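Local coordinates for protein PA1221 (Pseudomonas aeruginosa, PDB 4DG8) that belongs to the AMP-binding (ANL) family, probably carries a phosphopantetheine attachment site and holds adenosine monophosphate in a pocket, at residues 196-208 / 275-287. Numbering follows the deposited sequence.
Sequences QSFLAFAPQMRFL and LGGLRQLLTGGDI. With AMP (adenosine monophosphate), chain B.
Strand 280-284 of the AMP-binding domain meets the loop leading into strand 206-209 through Gln-280, whose buried side chain packs against the bend at Leu-199 to Ala-202. CG of Gln-280 sits between its backbone N and carbonyl carbon (chi1 57°), and the extended chain beyond it carries the amide up to the backbone of the loop. There OE1 accepts a hydrogen bond from Phe-201 N at 2.9 Å, the donor lying 35° out of the plane of the side-chain carbonyl. The Phe-201 ring, whose CD2 lies 3.5 Å from the same OE1, stands 79° from the amide plane and stacks on His-304. At the other end of the amide, NE2 comes within 3.6 Å of SD of the bent Met-205 and is hydrogen-bonded to Ser-256, so both amide ends have partners. Strand 280-284 runs parallel to both strands that flank it, 256-260 and 304-309, in a mixed five-stranded sheet; its far end runs into the nucleotide pocket, where Gly-285 N approaches N7 of AMP to 3.0 Å. Two residues on from Gln-280, Leu-282 also points toward the loop: its CD2 touches CD1 of Phe-198 at 3.9 Å and CD2 of Leu-199 at 4.0 Å, while CD1 comes obliquely to CE2 of Phe-207, a looser contact. At the solvent side Arg-279 stretches along Ala-202, and the edge of its guanidinium gives Phe-201 O a weak bond from NH1, 3.3 Å long.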
ATOM      1  N   GLN A 196     -10.888  -2.392  15.468  1.00 21.96           N
ATOM      2  CA  GLN A 196     -10.027  -1.217  15.579  1.00 22.19           C
ATOM      3  C   GLN A 196     -10.814   0.050  15.932  1.00 23.41           C
ATOM      4  O   GLN A 196     -11.792   0.413  15.260  1.00 27.53           O
ATOM      5  CB  GLN A 196      -9.210  -1.024  14.292  1.00 25.16           C
ATOM      6  CG  GLN A 196      -8.415  -2.254  13.888  1.00 26.52           C
ATOM      7  CD  GLN A 196      -7.090  -2.395  14.630  1.00 28.46           C
ATOM      8  OE1 GLN A 196      -6.767  -1.616  15.548  1.00 22.24           O
ATOM      9  NE2 GLN A 196      -6.307  -3.399  14.228  1.00 21.79           N
ATOM     10  N   SER A 197     -10.391   0.719  16.996  1.00 21.96           N
ATOM     11  CA  SER A 197     -11.004   1.990  17.383  1.00 32.54           C
ATOM     12  C   SER A 197     -10.874   3.099  16.313  1.00 31.53           C
ATOM     13  O   SER A 197     -11.715   4.011  16.244  1.00 30.53           O
ATOM     14  CB  SER A 197     -10.443   2.465  18.730  1.00 36.74           C
ATOM     15  OG  SER A 197      -9.028   2.519  18.690  1.00 41.04           O
ATOM     16  N   PHE A 198      -9.849   3.030  15.467  1.00 26.77           N
ATOM     17  CA  PHE A 198      -9.676   4.092  14.474  1.00 24.70           C
ATOM     18  C   PHE A 198     -10.606   3.907  13.259  1.00 26.66           C
ATOM     19  O   PHE A 198     -10.663   4.764  12.380  1.00 27.18           O
ATOM     20  CB  PHE A 198      -8.209   4.249  14.046  1.00 26.16           C
ATOM     21  CG  PHE A 198      -7.582   2.981  13.504  1.00 25.60           C
ATOM     22  CD1 PHE A 198      -7.719   2.641  12.175  1.00 16.18           C
ATOM     23  CD2 PHE A 198      -6.862   2.136  14.336  1.00 28.33           C
ATOM     24  CE1 PHE A 198      -7.148   1.485  11.675  1.00 21.04           C
ATOM     25  CE2 PHE A 198      -6.287   0.975  13.842  1.00 30.63           C
ATOM     26  CZ  PHE A 198      -6.429   0.653  12.507  1.00 27.31           C
ATOM     27  N   LEU A 199     -11.263   2.754  13.189  1.00 29.76           N
ATOM     28  CA  LEU A 199     -12.278   2.451  12.164  1.00 32.54           C
ATOM     29  C   LEU A 199     -13.728   2.543  12.658  1.00 27.85           C
ATOM     30  O   LEU A 199     -14.651   2.044  12.015  1.00 29.57           O
ATOM     31  CB  LEU A 199     -12.009   1.119  11.450  1.00 21.11           C
ATOM     32  CG  LEU A 199     -10.697   1.043  10.662  1.00 30.45           C
ATOM     33  CD1 LEU A 199     -10.536  -0.362  10.082  1.00 22.64           C
ATOM     34  CD2 LEU A 199     -10.569   2.161   9.561  1.00 14.35           C
ATOM     35  N   ALA A 200     -13.910   3.091  13.844  1.00 19.78           N
ATOM     36  CA  ALA A 200     -15.198   2.976  14.548  1.00 31.09           C
ATOM     37  C   ALA A 200     -16.233   4.078  14.292  1.00 29.95           C
ATOM     38  O   ALA A 200     -17.216   4.174  15.034  1.00 31.82           O
ATOM     39  CB  ALA A 200     -14.964   2.802  16.055  1.00 33.23           C
ATOM     40  N   PHE A 201     -15.978   4.961  13.328  1.00 23.71           N
ATOM     41  CA  PHE A 201     -16.820   6.154  13.154  1.00 29.10           C
ATOM     42  C   PHE A 201     -17.874   6.133  12.023  1.00 27.86           C
ATOM     43  O   PHE A 201     -18.607   7.102  11.824  1.00 31.55           O
ATOM     44  CB  PHE A 201     -15.929   7.406  13.094  1.00 25.65           C
ATOM     45  CG  PHE A 201     -14.784   7.368  14.081  1.00 34.69           C
ATOM     46  CD1 PHE A 201     -15.015   7.518  15.444  1.00 42.76           C
ATOM     47  CD2 PHE A 201     -13.477   7.172  13.644  1.00 46.88           C
ATOM     48  CE1 PHE A 201     -13.965   7.477  16.354  1.00 48.75           C
ATOM     49  CE2 PHE A 201     -12.416   7.138  14.548  1.00 49.72           C
ATOM     50  CZ  PHE A 201     -12.658   7.290  15.901  1.00 45.86           C
ATOM     51  N   ALA A 202     -17.930   5.044  11.270  1.00 25.20           N
ATOM     52  CA  ALA A 202     -18.867   4.951  10.154  1.00 26.36           C
ATOM     53  C   ALA A 202     -19.576   3.595  10.157  1.00 26.22           C
ATOM     54  O   ALA A 202     -19.060   2.622   9.608  1.00 29.38           O
ATOM     55  CB  ALA A 202     -18.142   5.208   8.808  1.00 23.97           C
ATOM     56  N   PRO A 203     -20.749   3.513  10.814  1.00 29.24           N
ATOM     57  CA  PRO A 203     -21.444   2.226  10.944  1.00 25.57           C
ATOM     58  C   PRO A 203     -21.581   1.488   9.606  1.00 30.65           C
ATOM     59  O   PRO A 203     -21.491   0.256   9.575  1.00 30.22           O
ATOM     60  CB  PRO A 203     -22.825   2.628  11.488  1.00 34.17           C
ATOM     61  CG  PRO A 203     -22.566   3.871  12.282  1.00 26.30           C
ATOM     62  CD  PRO A 203     -21.466   4.606  11.499  1.00 24.04           C
ATOM     63  N   GLN A 204     -21.781   2.230   8.518  1.00 29.12           N
ATOM     64  CA  GLN A 204     -22.008   1.616   7.203  1.00 29.28           C
ATOM     65  C   GLN A 204     -20.726   1.228   6.481  1.00 25.36           C
ATOM     66  O   GLN A 204     -20.773   0.533   5.453  1.00 25.88           O
ATOM     67  CB  GLN A 204     -22.843   2.521   6.281  1.00 33.80           C
ATOM     68  CG  GLN A 204     -24.293   2.702   6.697  1.00 39.04           C
ATOM     69  CD  GLN A 204     -25.186   2.991   5.504  1.00 42.89           C
ATOM     70  OE1 GLN A 204     -25.266   4.130   5.026  1.00 37.86           O
ATOM     71  NE2 GLN A 204     -25.848   1.947   4.997  1.00 37.08           N
ATOM     72  N   MET A 205     -19.594   1.699   6.995  1.00 25.07           N
ATOM     73  CA  MET A 205     -18.293   1.297   6.475  1.00 23.57           C
ATOM     74  C   MET A 205     -18.256   1.373   4.951  1.00 27.18           C
ATOM     75  O   MET A 205     -17.907   0.388   4.289  1.00 21.26           O
ATOM     76  CB  MET A 205     -17.914  -0.107   6.962  1.00 20.93           C
ATOM     77  CG  MET A 205     -17.714  -0.184   8.485  1.00 19.94           C
ATOM     78  SD  MET A 205     -16.352   0.878   8.970  1.00 29.74           S
ATOM     79  CE  MET A 205     -14.963  -0.260   8.835  1.00 29.14           C
ATOM     80  N   ARG A 206     -18.602   2.530   4.380  1.00 24.28           N
ATOM     81  CA  ARG A 206     -18.586   2.602   2.929  1.00 21.43           C
ATOM     82  C   ARG A 206     -17.278   3.244   2.493  1.00 19.66           C
ATOM     83  O   ARG A 206     -17.136   4.471   2.441  1.00 23.23           O
ATOM     84  CB  ARG A 206     -19.795   3.391   2.427  1.00 25.17           C
ATOM     85  CG  ARG A 206     -21.143   2.736   2.787  1.00 29.55           C
ATOM     86  CD  ARG A 206     -22.332   3.570   2.333  1.00 22.50           C
ATOM     87  NE  ARG A 206     -22.422   3.659   0.876  1.00 28.44           N
ATOM     88  CZ  ARG A 206     -23.046   2.779   0.095  1.00 27.77           C
ATOM     89  NH1 ARG A 206     -23.627   1.703   0.609  1.00 29.07           N
ATOM     90  NH2 ARG A 206     -23.071   2.963  -1.215  1.00 28.69           N
ATOM     91  N   PHE A 207     -16.356   2.382   2.076  1.00 17.85           N
ATOM     92  CA  PHE A 207     -14.985   2.791   1.817  1.00 21.26           C
ATOM     93  C   PHE A 207     -14.796   3.183   0.376  1.00 26.31           C
ATOM     94  O   PHE A 207     -15.201   2.458  -0.525  1.00 23.88           O
ATOM     95  CB  PHE A 207     -13.995   1.673   2.161  1.00 22.91           C
ATOM     96  CG  PHE A 207     -13.431   1.786   3.523  1.00 25.48           C
ATOM     97  CD1 PHE A 207     -14.076   1.197   4.604  1.00 35.75           C
ATOM     98  CD2 PHE A 207     -12.277   2.516   3.745  1.00 33.67           C
ATOM     99  CE1 PHE A 207     -13.564   1.324   5.875  1.00 39.43           C
ATOM    100  CE2 PHE A 207     -11.756   2.639   5.024  1.00 33.66           C
ATOM    101  CZ  PHE A 207     -12.392   2.044   6.080  1.00 32.14           C
ATOM    102  N   LEU A 208     -14.191   4.346   0.173  1.00 26.44           N
ATOM    103  CA  LEU A 208     -13.698   4.719  -1.123  1.00 25.16           C
ATOM    104  C   LEU A 208     -12.612   3.712  -1.495  1.00 21.17           C
ATOM    105  O   LEU A 208     -11.669   3.501  -0.738  1.00 24.49           O
ATOM    106  CB  LEU A 208     -13.101   6.121  -1.057  1.00 20.39           C
ATOM    107  CG  LEU A 208     -12.359   6.544  -2.323  1.00 30.92           C
ATOM    108  CD1 LEU A 208     -13.335   6.620  -3.473  1.00 25.59           C
ATOM    109  CD2 LEU A 208     -11.665   7.882  -2.126  1.00 28.53           C
ATOM    110  N   LEU A 275     -14.195  17.238   1.130  1.00 21.87           N
ATOM    111  CA  LEU A 275     -14.184  16.163   2.114  1.00 26.18           C
ATOM    112  C   LEU A 275     -15.550  16.001   2.788  1.00 31.38           C
ATOM    113  O   LEU A 275     -15.806  14.975   3.430  1.00 26.44           O
ATOM    114  CB  LEU A 275     -13.116  16.416   3.169  1.00 21.97           C
ATOM    115  CG  LEU A 275     -11.712  16.639   2.593  1.00 25.85           C
ATOM    116  CD1 LEU A 275     -10.744  16.985   3.719  1.00 20.42           C
ATOM    117  CD2 LEU A 275     -11.240  15.430   1.751  1.00 19.23           C
ATOM    118  N   GLY A 276     -16.417  17.009   2.636  1.00 23.49           N
ATOM    119  CA  GLY A 276     -17.706  17.014   3.314  1.00 31.44           C
ATOM    120  C   GLY A 276     -18.477  15.721   3.094  1.00 32.56           C
ATOM    121  O   GLY A 276     -18.592  15.243   1.964  1.00 33.05           O
ATOM    122  N   GLY A 277     -19.007  15.139   4.169  1.00 26.12           N
ATOM    123  CA  GLY A 277     -19.714  13.873   4.043  1.00 22.09           C
ATOM    124  C   GLY A 277     -18.873  12.651   4.414  1.00 22.01           C
ATOM    125  O   GLY A 277     -19.421  11.564   4.623  1.00 29.86           O
ATOM    126  N   LEU A 278     -17.551  12.810   4.498  1.00 22.25           N
ATOM    127  CA  LEU A 278     -16.697  11.749   5.063  1.00 20.28           C
ATOM    128  C   LEU A 278     -16.854  11.665   6.579  1.00 21.89           C
ATOM    129  O   LEU A 278     -16.820  12.683   7.276  1.00 20.94           O
ATOM    130  CB  LEU A 278     -15.219  11.960   4.709  1.00 24.32           C
ATOM    131  CG  LEU A 278     -14.833  11.746   3.246  1.00 21.77           C
ATOM    132  CD1 LEU A 278     -13.322  11.985   3.057  1.00 22.38           C
ATOM    133  CD2 LEU A 278     -15.229  10.346   2.786  1.00 17.47           C
ATOM    134  N   ARG A 279     -17.102  10.457   7.079  1.00 25.45           N
ATOM    135  CA  ARG A 279     -17.179  10.220   8.520  1.00 29.72           C
ATOM    136  C   ARG A 279     -15.795   9.959   9.130  1.00 26.42           C
ATOM    137  O   ARG A 279     -15.461  10.462  10.202  1.00 27.59           O
ATOM    138  CB  ARG A 279     -18.179   9.094   8.843  1.00 26.44           C
ATOM    139  CG  ARG A 279     -19.662   9.523   8.744  1.00 25.86           C
ATOM    140  CD  ARG A 279     -20.632   8.450   9.286  1.00 22.08           C
ATOM    141  NE  ARG A 279     -21.844   9.115   9.748  1.00 45.44           N
ATOM    142  CZ  ARG A 279     -22.286   9.109  10.995  1.00 44.44           C
ATOM    143  NH1 ARG A 279     -21.660   8.417  11.932  1.00 44.20           N
ATOM    144  NH2 ARG A 279     -23.384   9.776  11.294  1.00 63.11           N
ATOM    145  N   GLN A 280     -14.996   9.163   8.434  1.00 22.26           N
ATOM    146  CA  GLN A 280     -13.619   8.914   8.857  1.00 20.09           C
ATOM    147  C   GLN A 280     -12.684   8.969   7.648  1.00 22.55           C
ATOM    148  O   GLN A 280     -12.937   8.358   6.593  1.00 26.03           O
ATOM    149  CB  GLN A 280     -13.501   7.583   9.635  1.00 23.11           C
ATOM    150  CG  GLN A 280     -14.002   6.372   8.860  1.00 15.84           C
ATOM    151  CD  GLN A 280     -14.349   5.138   9.709  1.00 25.14           C
ATOM    152  OE1 GLN A 280     -14.283   5.149  10.947  1.00 28.54           O
ATOM    153  NE2 GLN A 280     -14.722   4.052   9.021  1.00 21.91           N
ATOM    154  N   LEU A 281     -11.618   9.745   7.815  1.00 19.81           N
ATOM    155  CA  LEU A 281     -10.595   9.947   6.806  1.00 15.95           C
ATOM    156  C   LEU A 281      -9.247   9.556   7.413  1.00 15.35           C
ATOM    157  O   LEU A 281      -8.838  10.090   8.448  1.00 22.91           O
ATOM    158  CB  LEU A 281     -10.586  11.421   6.371  1.00 17.66           C
ATOM    159  CG  LEU A 281      -9.540  11.865   5.339  1.00 27.28           C
ATOM    160  CD1 LEU A 281      -9.476  10.906   4.139  1.00 29.14           C
ATOM    161  CD2 LEU A 281      -9.821  13.280   4.871  1.00 21.43           C
ATOM    162  N   LEU A 282      -8.589   8.591   6.795  1.00 18.22           N
ATOM    163  CA  LEU A 282      -7.253   8.172   7.202  1.00 20.89           C
ATOM    164  C   LEU A 282      -6.272   8.662   6.159  1.00 19.86           C
ATOM    165  O   LEU A 282      -6.543   8.613   4.955  1.00 19.65           O
ATOM    166  CB  LEU A 282      -7.168   6.649   7.357  1.00 22.48           C
ATOM    167  CG  LEU A 282      -8.249   6.062   8.272  1.00 24.33           C
ATOM    168  CD1 LEU A 282      -9.463   5.651   7.446  1.00 23.12           C
ATOM    169  CD2 LEU A 282      -7.718   4.881   9.028  1.00 17.75           C
ATOM    170  N   THR A 283      -5.156   9.190   6.633  1.00 24.17           N
ATOM    171  CA  THR A 283      -4.120   9.723   5.766  1.00 21.83           C
ATOM    172  C   THR A 283      -2.760   9.340   6.350  1.00 24.00           C
ATOM    173  O   THR A 283      -2.688   8.800   7.455  1.00 24.72           O
ATOM    174  CB  THR A 283      -4.233  11.250   5.615  1.00 21.25           C
ATOM    175  OG1 THR A 283      -3.243  11.694   4.681  1.00 16.67           O
ATOM    176  CG2 THR A 283      -4.016  11.943   6.964  1.00 26.98           C
ATOM    177  N   GLY A 284      -1.696   9.549   5.585  1.00 26.29           N
ATOM    178  CA  GLY A 284      -0.383   9.084   6.003  1.00 28.14           C
ATOM    179  C   GLY A 284       0.492   8.731   4.816  1.00 26.25           C
ATOM    180  O   GLY A 284       0.327   9.284   3.723  1.00 27.75           O
ATOM    181  N   GLY A 285       1.447   7.823   5.030  1.00 19.39           N
ATOM    182  CA  GLY A 285       2.329   7.411   3.956  1.00 22.28           C
ATOM    183  C   GLY A 285       3.549   8.302   3.865  1.00 22.90           C
ATOM    184  O   GLY A 285       4.585   7.886   3.375  1.00 24.81           O
ATOM    185  N   ASP A 286       3.409   9.534   4.348  1.00 23.03           N
ATOM    186  CA  ASP A 286       4.507  10.480   4.520  1.00 16.70           C
ATOM    187  C   ASP A 286       4.205  11.293   5.764  1.00 21.26           C
ATOM    188  O   ASP A 286       3.097  11.221   6.304  1.00 25.52           O
ATOM    189  CB  ASP A 286       4.621  11.438   3.334  1.00 23.57           C
ATOM    190  CG  ASP A 286       5.522  10.914   2.248  1.00 45.05           C
ATOM    191  OD1 ASP A 286       6.751  10.768   2.496  1.00 52.54           O
ATOM    192  OD2 ASP A 286       4.998  10.665   1.142  1.00 40.00           O
ATOM    193  N   ILE A 287       5.193  12.059   6.213  1.00 28.71           N
ATOM    194  CA  ILE A 287       4.999  13.022   7.286  1.00 28.43           C
ATOM    195  C   ILE A 287       3.833  13.947   6.924  1.00 25.16           C
ATOM    196  O   ILE A 287       3.822  14.591   5.861  1.00 23.76           O
ATOM    197  CB  ILE A 287       6.296  13.838   7.509  1.00 23.91           C
ATOM    198  CG1 ILE A 287       7.363  12.964   8.154  1.00 21.05           C
ATOM    199  CG2 ILE A 287       6.063  15.125   8.377  1.00 23.67           C
ATOM    200  CD1 ILE A 287       8.788  13.609   8.107  1.00 20.42           C
TER
HETATM  201  P   AMP B 701       4.970   1.595   2.415  1.00 26.02           P
HETATM  202  O1P AMP B 701       5.051   1.731   0.910  1.00 21.91           O
HETATM  203  O2P AMP B 701       3.599   1.646   3.077  1.00 21.46           O
HETATM  204  O3P AMP B 701       5.684   0.304   2.771  1.00 18.74           O
HETATM  205  O5' AMP B 701       5.922   2.669   3.098  1.00 23.28           O
HETATM  206  C5' AMP B 701       6.220   2.591   4.478  1.00 19.44           C
HETATM  207  C4' AMP B 701       7.087   3.736   4.924  1.00 26.58           C
HETATM  208  O4' AMP B 701       6.442   5.000   4.613  1.00 25.16           O
HETATM  209  C3' AMP B 701       7.358   3.812   6.415  1.00 27.62           C
HETATM  210  O3' AMP B 701       8.391   2.927   6.833  1.00 25.55           O
HETATM  211  C2' AMP B 701       7.686   5.285   6.618  1.00 26.56           C
HETATM  212  O2' AMP B 701       9.021   5.557   6.209  1.00 24.71           O
HETATM  213  C1' AMP B 701       6.728   5.949   5.625  1.00 22.01           C
HETATM  214  N9  AMP B 701       5.455   6.352   6.265  1.00 25.49           N
HETATM  215  C8  AMP B 701       4.290   5.668   6.160  1.00 23.02           C
HETATM  216  N7  AMP B 701       3.292   6.271   6.851  1.00 22.04           N
HETATM  217  C5  AMP B 701       3.803   7.366   7.434  1.00 26.91           C
HETATM  218  C6  AMP B 701       3.285   8.452   8.310  1.00 23.79           C
HETATM  219  N6  AMP B 701       2.000   8.474   8.708  1.00 20.51           N
HETATM  220  N1  AMP B 701       4.145   9.427   8.696  1.00 28.59           N
HETATM  221  C2  AMP B 701       5.433   9.405   8.293  1.00 23.97           C
HETATM  222  N3  AMP B 701       5.966   8.453   7.499  1.00 22.74           N
HETATM  223  C4  AMP B 701       5.225   7.421   7.037  1.00 23.44           C